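Local coordinates for protein filamentous hemagglutinin (Bordetella pertussis, PDB 1RWR) that is an adhesin whose N-terminal TPS domain, a beta-helix, probably directs its export through the two-partner secretion pathway, at residues P19-A24 / V46-G51; G55-G60 / T91-G96; G143-E148 / V162-V167; L101-P106 / L122-G127. One frame throughout, in Å; residues are numbered along the deposited sequence.

Interaction 1 of 4, residues P19-A24 / V46-G51; sequences PVVNIA and VVFNNG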
loop_
_atom_site.group_PDB
_atom_site.type_symbol
_atom_site.label_atom_id
_atom_site.label_comp_id
_atom_site.label_asym_id
_atom_site.label_seq_id
_atom_site.Cartn_x
_atom_site.Cartn_y
_atom_site.Cartn_z
ATOM N N PRO A 19 -16.199 13.582 -0.885
ATOM C CA PRO A 19 -16.907 12.547 -0.117
ATOM C C PRO A 19 -16.340 12.315 1.279
ATOM O O PRO A 19 -15.138 12.438 1.452
ATOM C CB PRO A 19 -16.757 11.265 -0.963
ATOM C CG PRO A 19 -15.761 11.546 -1.944
ATOM C CD PRO A 19 -15.570 13.051 -2.096
ATOM N N VAL A 20 -17.236 12.051 2.234
ATOM C CA VAL A 20 -16.899 11.799 3.620
ATOM C C VAL A 20 -17.399 10.387 3.902
ATOM O O VAL A 20 -18.587 10.102 3.725
ATOM C CB VAL A 20 -17.583 12.781 4.591
ATOM C CG1 VAL A 20 -17.381 12.344 6.046
ATOM C CG2 VAL A 20 -17.117 14.197 4.370
ATOM N N VAL A 21 -16.493 9.511 4.325
ATOM C CA VAL A 21 -16.839 8.165 4.716
ATOM C C VAL A 21 -17.056 8.161 6.211
ATOM O O VAL A 21 -16.096 8.342 6.980
ATOM C CB VAL A 21 -15.723 7.155 4.357
ATOM C CG1 VAL A 21 -16.121 5.769 4.800
ATOM C CG2 VAL A 21 -15.430 7.180 2.865
ATOM N N ASN A 22 -18.321 8.002 6.618
ATOM C CA ASN A 22 -18.649 7.703 8.006
ATOM C C ASN A 22 -18.409 6.210 8.248
ATOM O O ASN A 22 -19.294 5.380 8.096
ATOM C CB ASN A 22 -20.080 8.137 8.353
ATOM C CG ASN A 22 -20.183 9.615 8.595
ATOM O OD1 ASN A 22 -19.191 10.264 8.904
ATOM N ND2 ASN A 22 -21.401 10.181 8.429
ATOM N N ILE A 23 -17.163 5.911 8.617
ATOM C CA ILE A 23 -16.699 4.573 8.870
ATOM C C ILE A 23 -17.523 3.911 9.984
ATOM O O ILE A 23 -18.112 4.605 10.822
ATOM C CB ILE A 23 -15.192 4.569 9.259
ATOM C CG1 ILE A 23 -14.898 5.426 10.506
ATOM C CG2 ILE A 23 -14.314 5.083 8.110
ATOM C CD1 ILE A 23 -13.473 5.169 11.075
ATOM N N ALA A 24 -17.531 2.585 9.970
ATOM C CA ALA A 24 -18.160 1.768 10.990
ATOM C C ALA A 24 -17.480 1.908 12.328
ATOM O O ALA A 24 -16.265 2.133 12.428
ATOM C CB ALA A 24 -18.175 0.290 10.547
ATOM N N VAL A 46 -10.671 11.954 -0.534
ATOM C CA VAL A 46 -11.756 11.452 0.293
ATOM C C VAL A 46 -11.387 11.729 1.746
ATOM O O VAL A 46 -10.210 11.726 2.086
ATOM C CB VAL A 46 -12.014 9.905 0.102
ATOM C CG1 VAL A 46 -10.823 9.021 0.482
ATOM C CG2 VAL A 46 -13.252 9.446 0.830
ATOM N N VAL A 47 -12.396 11.948 2.573
ATOM C CA VAL A 47 -12.177 12.120 3.996
ATOM C C VAL A 47 -12.766 10.915 4.739
ATOM O O VAL A 47 -13.974 10.658 4.630
ATOM C CB VAL A 47 -12.827 13.423 4.488
ATOM C CG1 VAL A 47 -12.681 13.582 6.027
ATOM C CG2 VAL A 47 -12.222 14.577 3.762
ATOM N N PHE A 48 -11.944 10.244 5.540
ATOM C CA PHE A 48 -12.411 9.216 6.442
ATOM C C PHE A 48 -12.757 9.866 7.772
ATOM O O PHE A 48 -11.920 10.508 8.386
ATOM C CB PHE A 48 -11.345 8.143 6.680
ATOM C CG PHE A 48 -11.064 7.313 5.487
ATOM C CD1 PHE A 48 -11.849 6.224 5.188
ATOM C CD2 PHE A 48 -10.014 7.660 4.639
ATOM C CE1 PHE A 48 -11.560 5.442 4.047
ATOM C CE2 PHE A 48 -9.749 6.922 3.532
ATOM C CZ PHE A 48 -10.513 5.810 3.231
ATOM N N ASN A 49 -13.994 9.705 8.215
ATOM C CA ASN A 49 -14.455 10.441 9.401
ATOM C C ASN A 49 -14.200 9.646 10.659
ATOM O O ASN A 49 -14.991 8.812 11.038
ATOM C CB ASN A 49 -15.938 10.843 9.278
ATOM C CG ASN A 49 -16.386 11.810 10.378
ATOM O OD1 ASN A 49 -15.657 12.060 11.353
ATOM N ND2 ASN A 49 -17.604 12.340 10.240
ATOM N N ASN A 50 -13.076 9.933 11.313
ATOM C CA ASN A 50 -12.737 9.307 12.593
ATOM C C ASN A 50 -12.893 10.311 13.744
ATOM O O ASN A 50 -12.088 10.319 14.710
ATOM C CB ASN A 50 -11.307 8.792 12.537
ATOM C CG ASN A 50 -11.015 7.656 13.508
ATOM O OD1 ASN A 50 -11.898 6.914 13.954
ATOM N ND2 ASN A 50 -9.718 7.462 13.770
ATOM N N GLY A 51 -13.917 11.158 13.614
ATOM C CA GLY A 51 -14.143 12.270 14.516
ATOM C C GLY A 51 -15.292 12.020 15.476
ATOM O O GLY A 51 -16.327 11.539 15.085
#
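V20 and V21 pair in parallel with V47 and F48, the axes of the short strands 20-22 and 46-50 closing to 4.7 Å with their directions 29° apart. The ladder is made of three nearly straight bonds: V47 N to P19 O at 3.0 Å, V21 N to V47 O at 2.8 Å, and N49 N to V21 O at 2.8 Å. V21 and F48 share one face of the sheet. There V21 CG2 meets CG2 of V46 at 3.7 Å, and F36 of strand 31-36 packs on V21 as well. Past the end of the strand, I23 stands at about a right angle to F48 and brings its CG2 to the ring edge, in the ring plane, 4.0 Å from CD1. The pair belongs to the mixed sheet at the N-terminal end of the beta-helix, where strand 45-50 is flanked by 20-22 and 91-96. V20 and V47 occupy the other face, and L63 of strand 61-63 packs on both. N49 carries its CG anti to the backbone N (chi1 -170°), which lays its amide beside that of N22, pointing the same way with the planes 46° apart. Its ND2 gives a bent bond to N22 OD1 at 2.9 Å, approaching in the carbonyl plane of N22 but tilted from N49's own amide plane; ND2 also reaches T64 O. The OD1 of N49 accepts G51 N at 3.0 Å in an Asx turn. N50 OD1 touches I23 CD1 and bonds to A73 N, while its ND2 turns to K97 O.

Interaction 2 of 4, residues G55-G60 / T91-G96; sequences GVSRIG and TLEVYG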
loop_
_atom_site.group_PDB
_atom_site.type_symbol
_atom_site.label_atom_id
_atom_site.label_comp_id
_atom_site.label_asym_id
_atom_site.label_seq_id
_atom_site.Cartn_x
_atom_site.Cartn_y
_atom_site.Cartn_z
ATOM N N GLY A 55 -16.077 19.490 13.115
ATOM C CA GLY A 55 -14.850 20.163 12.785
ATOM C C GLY A 55 -14.733 20.429 11.316
ATOM O O GLY A 55 -15.729 20.582 10.631
ATOM N N VAL A 56 -13.494 20.531 10.867
ATOM C CA VAL A 56 -13.169 20.898 9.504
ATOM C C VAL A 56 -12.043 19.994 9.017
ATOM O O VAL A 56 -11.035 19.816 9.702
ATOM C CB VAL A 56 -12.719 22.374 9.442
ATOM C CG1 VAL A 56 -12.418 22.776 8.056
ATOM C CG2 VAL A 56 -13.803 23.280 10.020
ATOM N N SER A 57 -12.215 19.399 7.847
ATOM C CA SER A 57 -11.118 18.672 7.222
ATOM C C SER A 57 -10.328 19.597 6.302
ATOM O O SER A 57 -10.841 20.633 5.848
ATOM C CB SER A 57 -11.646 17.468 6.445
ATOM O OG SER A 57 -12.295 17.876 5.241
ATOM N N ARG A 58 -9.085 19.237 6.022
ATOM C CA ARG A 58 -8.232 20.026 5.145
ATOM C C ARG A 58 -8.744 20.053 3.715
ATOM O O ARG A 58 -8.777 21.105 3.092
ATOM C CB ARG A 58 -6.797 19.515 5.136
ATOM C CG ARG A 58 -5.877 20.393 4.249
ATOM C CD ARG A 58 -4.354 20.297 4.533
ATOM N NE ARG A 58 -4.016 20.016 5.943
ATOM C CZ ARG A 58 -2.777 19.902 6.422
ATOM N NH1 ARG A 58 -1.730 20.078 5.633
ATOM N NH2 ARG A 58 -2.591 19.631 7.713
ATOM N N ILE A 59 -9.104 18.906 3.171
ATOM C CA ILE A 59 -9.549 18.877 1.785
ATOM C C ILE A 59 -11.052 19.044 1.564
ATOM O O ILE A 59 -11.470 19.383 0.430
ATOM C CB ILE A 59 -9.028 17.617 1.038
ATOM C CG1 ILE A 59 -9.685 16.350 1.547
ATOM C CG2 ILE A 59 -7.485 17.529 1.145
ATOM C CD1 ILE A 59 -9.477 15.164 0.609
ATOM N N GLY A 60 -11.856 18.824 2.600
ATOM C CA GLY A 60 -13.306 18.742 2.461
ATOM C C GLY A 60 -14.101 19.812 3.176
ATOM O O GLY A 60 -15.325 19.876 3.015
ATOM N N THR A 91 -5.962 12.839 -2.207
ATOM C CA THR A 91 -5.515 12.730 -0.821
ATOM C C THR A 91 -6.469 11.892 -0.012
ATOM O O THR A 91 -7.664 12.140 -0.018
ATOM C CB THR A 91 -5.453 14.069 -0.179
ATOM O OG1 THR A 91 -4.528 14.910 -0.878
ATOM C CG2 THR A 91 -4.918 13.950 1.269
ATOM N N LEU A 92 -5.937 10.908 0.694
ATOM C CA LEU A 92 -6.692 10.145 1.658
ATOM C C LEU A 92 -6.495 10.842 3.005
ATOM O O LEU A 92 -5.441 10.699 3.609
ATOM C CB LEU A 92 -6.190 8.711 1.724
ATOM C CG LEU A 92 -6.023 7.905 0.435
ATOM C CD1 LEU A 92 -5.559 6.471 0.712
ATOM C CD2 LEU A 92 -7.325 7.898 -0.328
ATOM N N GLU A 93 -7.513 11.583 3.441
ATOM C CA GLU A 93 -7.451 12.320 4.687
ATOM C C GLU A 93 -8.250 11.590 5.766
ATOM O O GLU A 93 -9.348 11.136 5.540
ATOM C CB GLU A 93 -7.989 13.735 4.534
ATOM C CG GLU A 93 -8.020 14.512 5.857
ATOM C CD GLU A 93 -8.314 15.984 5.714
ATOM O OE1 GLU A 93 -8.607 16.490 4.606
ATOM O OE2 GLU A 93 -8.249 16.679 6.756
ATOM N N VAL A 94 -7.654 11.499 6.949
ATOM C CA VAL A 94 -8.356 11.022 8.128
ATOM C C VAL A 94 -8.698 12.234 8.970
ATOM O O VAL A 94 -7.809 12.981 9.391
ATOM C CB VAL A 94 -7.542 9.983 8.939
ATOM C CG1 VAL A 94 -8.366 9.434 10.094
ATOM C CG2 VAL A 94 -7.100 8.824 8.075
ATOM N N TYR A 95 -9.992 12.460 9.151
ATOM C CA TYR A 95 -10.454 13.498 10.060
ATOM C C TYR A 95 -10.595 12.858 11.448
ATOM O O TYR A 95 -11.267 11.857 11.634
ATOM C CB TYR A 95 -11.759 14.142 9.613
ATOM C CG TYR A 95 -12.376 14.994 10.693
ATOM C CD1 TYR A 95 -11.823 16.203 11.025
ATOM C CD2 TYR A 95 -13.512 14.580 11.395
ATOM C CE1 TYR A 95 -12.365 16.994 12.088
ATOM C CE2 TYR A 95 -14.068 15.378 12.441
ATOM C CZ TYR A 95 -13.469 16.560 12.784
ATOM O OH TYR A 95 -13.999 17.331 13.809
ATOM N N GLY A 96 -10.036 13.556 12.428
ATOM C CA GLY A 96 -10.095 13.103 13.820
ATOM C C GLY A 96 -8.783 12.462 14.253
ATOM O O GLY A 96 -7.690 12.974 14.008
#
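E93 pushes its carboxylate into the bend that follows strand 55-57 and holds two consecutive backbone N-H groups there. The bend is the turn of a beta-hairpin, 55-57 with 61-63, which lies over one face of the beta-helix sheet containing strand 91-96. Strands 55-57 and 91-96 run almost antiparallel (170°), yet their axes come no closer than 7.6 Å, so side chains rather than a backbone ladder bridge them. The tight part is at E93. Its CG anti to the backbone N (chi1 176°) and a fully extended chain raise the carboxylate straight off the strand. OE2 takes R58 N at 2.8 Å and OE1 takes I59 N at 2.9 Å, each with the syn lone pair, the side facing the other oxygen; both bonds are nearly straight, and the two together fix the rotation of the group. S57 CB lies against OE2 at 3.5 Å. I59 slides past E93 in the opposite direction, its CG1 only 3.2 Å from OE1 and its CD1 3.6 Å from T91 O, while V47 of the neighbouring strand also touches I59. The loose side is at R58 and V56, both exposed to solvent. The R58 chain bends at chi3 and leads away from E93; opposite charges notwithstanding, NE stays 5.5 Å from OE2. At the far end the Y95 ring meets G55 and V56 obliquely. Its hydroxyl OH is 3.1 Å from G55 N, at an angle too poor for a bond, and is hydrogen-bonded instead to the carbonyl O of T53.

Interaction 3 of 4, residues G143-E148 / V162-V167; sequences GTVTIE and VVARLV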
loop_
_atom_site.group_PDB
_atom_site.type_symbol
_atom_site.label_atom_id
_atom_site.label_comp_id
_atom_site.label_asym_id
_atom_site.label_seq_id
_atom_site.Cartn_x
_atom_site.Cartn_y
_atom_site.Cartn_z
ATOM N N GLY A 143 -4.796 -10.597 -8.059
ATOM C CA GLY A 143 -4.909 -9.151 -8.191
ATOM C C GLY A 143 -3.601 -8.461 -8.409
ATOM O O GLY A 143 -2.575 -8.860 -7.866
ATOM N N THR A 144 -3.660 -7.364 -9.148
ATOM C CA THR A 144 -2.508 -6.490 -9.410
ATOM C C THR A 144 -2.720 -5.104 -8.791
ATOM O O THR A 144 -3.823 -4.560 -8.856
ATOM C CB THR A 144 -2.352 -6.328 -10.911
ATOM O OG1 THR A 144 -2.078 -7.616 -11.520
ATOM C CG2 THR A 144 -1.193 -5.398 -11.251
ATOM N N VAL A 145 -1.667 -4.506 -8.245
ATOM C CA VAL A 145 -1.659 -3.078 -7.928
ATOM C C VAL A 145 -0.739 -2.433 -8.933
ATOM O O VAL A 145 0.388 -2.875 -9.116
ATOM C CB VAL A 145 -1.155 -2.782 -6.516
ATOM C CG1 VAL A 145 -0.899 -1.254 -6.280
ATOM C CG2 VAL A 145 -2.104 -3.364 -5.483
ATOM N N THR A 146 -1.234 -1.420 -9.612
ATOM C CA THR A 146 -0.449 -0.630 -10.544
ATOM C C THR A 146 -0.291 0.799 -10.043
ATOM O O THR A 146 -1.276 1.483 -9.764
ATOM C CB THR A 146 -1.145 -0.601 -11.914
ATOM O OG1 THR A 146 -1.271 -1.934 -12.451
ATOM C CG2 THR A 146 -0.316 0.201 -12.884
ATOM N N ILE A 147 0.955 1.230 -9.879
ATOM C CA ILE A 147 1.245 2.599 -9.576
ATOM C C ILE A 147 1.497 3.268 -10.931
ATOM O O ILE A 147 2.457 2.945 -11.600
ATOM C CB ILE A 147 2.488 2.742 -8.636
ATOM C CG1 ILE A 147 2.315 1.961 -7.324
ATOM C CG2 ILE A 147 2.736 4.206 -8.364
ATOM C CD1 ILE A 147 1.050 2.198 -6.620
ATOM N N GLU A 148 0.587 4.135 -11.320
ATOM C CA GLU A 148 0.671 4.889 -12.566
ATOM C C GLU A 148 1.612 6.069 -12.450
ATOM O O GLU A 148 2.152 6.375 -11.389
ATOM C CB GLU A 148 -0.731 5.333 -13.019
ATOM C CG GLU A 148 -1.692 4.175 -13.194
ATOM C CD GLU A 148 -3.086 4.579 -13.613
ATOM O OE1 GLU A 148 -3.379 5.796 -13.601
ATOM O OE2 GLU A 148 -3.897 3.665 -13.967
ATOM N N VAL A 162 2.544 -2.112 -0.301
ATOM C CA VAL A 162 1.757 -2.580 -1.446
ATOM C C VAL A 162 1.889 -4.101 -1.454
ATOM O O VAL A 162 3.001 -4.632 -1.578
ATOM C CB VAL A 162 2.278 -2.045 -2.762
ATOM C CG1 VAL A 162 1.483 -2.635 -3.912
ATOM C CG2 VAL A 162 2.203 -0.540 -2.828
ATOM N N VAL A 163 0.761 -4.794 -1.269
ATOM C CA VAL A 163 0.748 -6.243 -1.044
ATOM C C VAL A 163 -0.262 -6.892 -1.996
ATOM O O VAL A 163 -1.463 -6.712 -1.856
ATOM C CB VAL A 163 0.393 -6.535 0.441
ATOM C CG1 VAL A 163 0.514 -8.030 0.728
ATOM C CG2 VAL A 163 1.313 -5.734 1.368
ATOM N N ALA A 164 0.215 -7.576 -3.021
ATOM C CA ALA A 164 -0.658 -7.991 -4.134
ATOM C C ALA A 164 -0.073 -9.207 -4.803
ATOM O O ALA A 164 1.072 -9.604 -4.508
ATOM C CB ALA A 164 -0.820 -6.862 -5.144
ATOM N N ARG A 165 -0.831 -9.827 -5.710
ATOM C CA ARG A 165 -0.287 -10.981 -6.391
ATOM C C ARG A 165 0.807 -10.536 -7.341
ATOM O O ARG A 165 1.855 -11.154 -7.398
ATOM C CB ARG A 165 -1.370 -11.788 -7.100
ATOM C CG ARG A 165 -0.910 -13.186 -7.565
ATOM C CD ARG A 165 -0.688 -14.143 -6.367
ATOM N NE ARG A 165 0.030 -15.373 -6.684
ATOM C CZ ARG A 165 -0.535 -16.536 -7.110
ATOM N NH1 ARG A 165 -1.813 -16.625 -7.421
ATOM N NH2 ARG A 165 0.230 -17.600 -7.300
ATOM N N LEU A 166 0.514 -9.487 -8.084
ATOM C CA LEU A 166 1.468 -8.825 -8.972
ATOM C C LEU A 166 1.492 -7.330 -8.701
ATOM O O LEU A 166 0.489 -6.729 -8.320
ATOM C CB LEU A 166 1.062 -9.019 -10.435
ATOM C CG LEU A 166 0.947 -10.458 -10.961
ATOM C CD1 LEU A 166 0.396 -10.415 -12.396
ATOM C CD2 LEU A 166 2.271 -11.243 -10.907
ATOM N N VAL A 167 2.623 -6.705 -8.975
ATOM C CA VAL A 167 2.751 -5.264 -8.767
ATOM C C VAL A 167 3.481 -4.650 -9.956
ATOM O O VAL A 167 4.512 -5.164 -10.378
ATOM C CB VAL A 167 3.456 -4.904 -7.451
ATOM C CG1 VAL A 167 3.516 -3.376 -7.271
ATOM C CG2 VAL A 167 2.791 -5.547 -6.286
#
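V145 reaches across to V162 and A164 while its backbone pairs in parallel with a different strand, that of L166 and V167. From its CB, 3.7 Å from V162 CG1, the side chain divides in two. CG1, anti to the backbone N (chi1 169°), continues to the same V162 CG1 at 3.6 Å; CG2 rests on the methyl CB of A164 at 3.7 Å and is still 4.0 Å from V162 CG1. In the backbone, V145 N bonds to L166 O at 3.1 Å. L166 N bonds to G143 O at 3.2 Å, and R165 N adds a weak, bent bond to that same oxygen. On the opposite face of this strand pair T144 crosses L166, its OG1 3.6 Å from L166 CB. R165 sits where the chain turns: its CB touches G143 O, and the guanidinium leads away to a salt bridge between NE and D236 and to bonds from NH1 to the carbonyls of A207 and Q141. Between V162 and V167 the chain thus passes from one sheet to another around a corner, with V145 of the preceding coil packed inside the bend against V162 and A164, the arrangement of stacked coils in a parallel beta-helix.

Interaction 4 of 4, residues L101-P106 / L122-G127; sequences LIIANP and LTLTTG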
loop_
_atom_site.group_PDB
_atom_site.type_symbol
_atom_site.label_atom_id
_atom_site.label_comp_id
_atom_site.label_asym_id
_atom_site.label_seq_id
_atom_site.Cartn_x
_atom_site.Cartn_y
_atom_site.Cartn_z
ATOM N N LEU A 101 -4.497 3.148 7.497
ATOM C CA LEU A 101 -5.420 2.945 6.392
ATOM C C LEU A 101 -5.019 1.680 5.660
ATOM O O LEU A 101 -3.853 1.491 5.318
ATOM C CB LEU A 101 -5.414 4.129 5.393
ATOM C CG LEU A 101 -5.923 5.469 5.923
ATOM C CD1 LEU A 101 -5.731 6.521 4.825
ATOM C CD2 LEU A 101 -7.392 5.383 6.344
ATOM N N ILE A 102 -6.003 0.835 5.398
ATOM C CA ILE A 102 -5.833 -0.371 4.590
ATOM C C ILE A 102 -6.939 -0.367 3.569
ATOM O O ILE A 102 -8.127 -0.332 3.936
ATOM C CB ILE A 102 -5.946 -1.666 5.455
ATOM C CG1 ILE A 102 -4.991 -1.676 6.650
ATOM C CG2 ILE A 102 -5.683 -2.865 4.589
ATOM C CD1 ILE A 102 -5.491 -0.972 7.867
ATOM N N ILE A 103 -6.554 -0.411 2.295
ATOM C CA ILE A 103 -7.486 -0.499 1.177
ATOM C C ILE A 103 -7.269 -1.857 0.504
ATOM O O ILE A 103 -6.211 -2.145 -0.007
ATOM C CB ILE A 103 -7.291 0.652 0.157
ATOM C CG1 ILE A 103 -7.247 2.057 0.806
ATOM C CG2 ILE A 103 -8.413 0.573 -0.929
ATOM C CD1 ILE A 103 -8.403 2.402 1.542
ATOM N N ALA A 104 -8.283 -2.700 0.529
ATOM C CA ALA A 104 -8.202 -4.083 0.037
ATOM C C ALA A 104 -9.212 -4.335 -1.059
ATOM O O ALA A 104 -10.432 -4.222 -0.854
ATOM C CB ALA A 104 -8.413 -5.063 1.188
ATOM N N ASN A 105 -8.728 -4.715 -2.236
ATOM C CA ASN A 105 -9.608 -5.059 -3.329
ATOM C C ASN A 105 -8.941 -6.190 -4.162
ATOM O O ASN A 105 -8.021 -5.936 -4.933
ATOM C CB ASN A 105 -9.914 -3.822 -4.180
ATOM C CG ASN A 105 -10.966 -4.124 -5.260
ATOM O OD1 ASN A 105 -11.216 -5.307 -5.574
ATOM N ND2 ASN A 105 -11.552 -3.089 -5.833
ATOM N N PRO A 106 -9.369 -7.430 -3.982
ATOM C CA PRO A 106 -8.792 -8.542 -4.738
ATOM C C PRO A 106 -8.881 -8.410 -6.255
ATOM O O PRO A 106 -8.112 -9.056 -6.939
ATOM C CB PRO A 106 -9.553 -9.759 -4.220
ATOM C CG PRO A 106 -9.878 -9.375 -2.826
ATOM C CD PRO A 106 -10.281 -7.916 -2.915
ATOM N N LEU A 122 -0.094 3.419 5.516
ATOM C CA LEU A 122 -0.998 3.068 4.414
ATOM C C LEU A 122 -0.612 1.752 3.793
ATOM O O LEU A 122 0.548 1.574 3.417
ATOM C CB LEU A 122 -0.967 4.133 3.299
ATOM C CG LEU A 122 -1.804 3.923 2.045
ATOM C CD1 LEU A 122 -3.310 3.782 2.323
ATOM C CD2 LEU A 122 -1.651 5.034 1.114
ATOM N N THR A 123 -1.575 0.835 3.675
ATOM C CA THR A 123 -1.419 -0.432 2.969
ATOM C C THR A 123 -2.441 -0.527 1.839
ATOM O O THR A 123 -3.656 -0.313 2.065
ATOM C CB THR A 123 -1.688 -1.551 3.943
ATOM O OG1 THR A 123 -0.854 -1.385 5.114
ATOM C CG2 THR A 123 -1.432 -2.929 3.352
ATOM N N LEU A 124 -1.955 -0.830 0.628
ATOM C CA LEU A 124 -2.786 -1.092 -0.538
ATOM C C LEU A 124 -2.623 -2.548 -0.871
ATOM O O LEU A 124 -1.497 -3.025 -1.048
ATOM C CB LEU A 124 -2.340 -0.241 -1.713
ATOM C CG LEU A 124 -2.361 1.254 -1.459
ATOM C CD1 LEU A 124 -1.971 1.982 -2.775
ATOM C CD2 LEU A 124 -3.739 1.697 -0.935
ATOM N N THR A 125 -3.726 -3.280 -0.928
ATOM C CA THR A 125 -3.630 -4.725 -1.056
ATOM C C THR A 125 -4.713 -5.303 -1.960
ATOM O O THR A 125 -5.827 -4.786 -2.037
ATOM C CB THR A 125 -3.591 -5.409 0.369
ATOM O OG1 THR A 125 -3.311 -6.799 0.214
ATOM C CG2 THR A 125 -4.943 -5.339 1.043
ATOM N N THR A 126 -4.378 -6.381 -2.662
ATOM C CA THR A 126 -5.415 -7.207 -3.286
ATOM C C THR A 126 -5.713 -8.445 -2.456
ATOM O O THR A 126 -6.434 -9.328 -2.919
ATOM C CB THR A 126 -5.038 -7.637 -4.701
ATOM O OG1 THR A 126 -3.836 -8.443 -4.657
ATOM C CG2 THR A 126 -4.733 -6.427 -5.524
ATOM N N GLY A 127 -5.204 -8.502 -1.234
ATOM C CA GLY A 127 -5.575 -9.571 -0.306
ATOM C C GLY A 127 -6.984 -9.473 0.243
ATOM O O GLY A 127 -7.528 -8.366 0.432
#
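I103 and L124 lie side by side and point the same way, with L124 CD2 3.9 Å from both CB and CG1 of I103. L101 and L122 share this face. With CG anti to the backbone N (chi1 178°) and chi2 near 59°, L122 brings CD1 to L101 CB at 3.7 Å; L92 of strand 91-96 packs on both leucines from across the interior. The opposite face carries I102 beside T123, with H195 against both, and A104 beside T125. Here packing is tightest: A104 CB is 3.5 Å from T125 CG2, closer than usual van der Waals contact, and equally near G127 O, a buried oxygen with no polar partner in the model. The branches of T125 divide the work, CG2 facing A104 while OG1 accepts G127 N at 2.9 Å in an ST turn and also bonds to V163 O. Past the strand ends, the P106 ring sets CB and CG against T126 O, both at 3.4 Å. T126 OG1 bonds to Q142 O, and N105 points away, its OD1 accepting N107 N and its ND2 bonded to S84 O and S86 OG. Four backbone bonds, from T123 N to L101 O through N105 N to T125 O, keep the strands in register only 7° from parallel. Aliphatic side chains aligned in register on successive coils, L101 with L122 and I103 with L124, are the interior stacks of a parallel beta-helix.

Interactions 1 and 2 share a sheet, their centres 8 Å apart: strand 45-50 lies beside 91-96, with probable hydrogen bonds F48 N to E93 O and N50 N to Y95 O, each 2.7 Å. Interactions 3 and 4 are joined likewise, centres 10 Å apart, through strands 119-125 and 159-164, where V163 N lies 2.9 Å from L124 O. Between the two groups the hydrophobic interior is continuous: F48 CD2 packs on L101 CD2 at 3.9 Å, and L92 CB on L101 CD1 at 3.8 Å. Interaction 3 touches neither 1 nor 2, its centre lying about 25 Å and 26 Å from theirs.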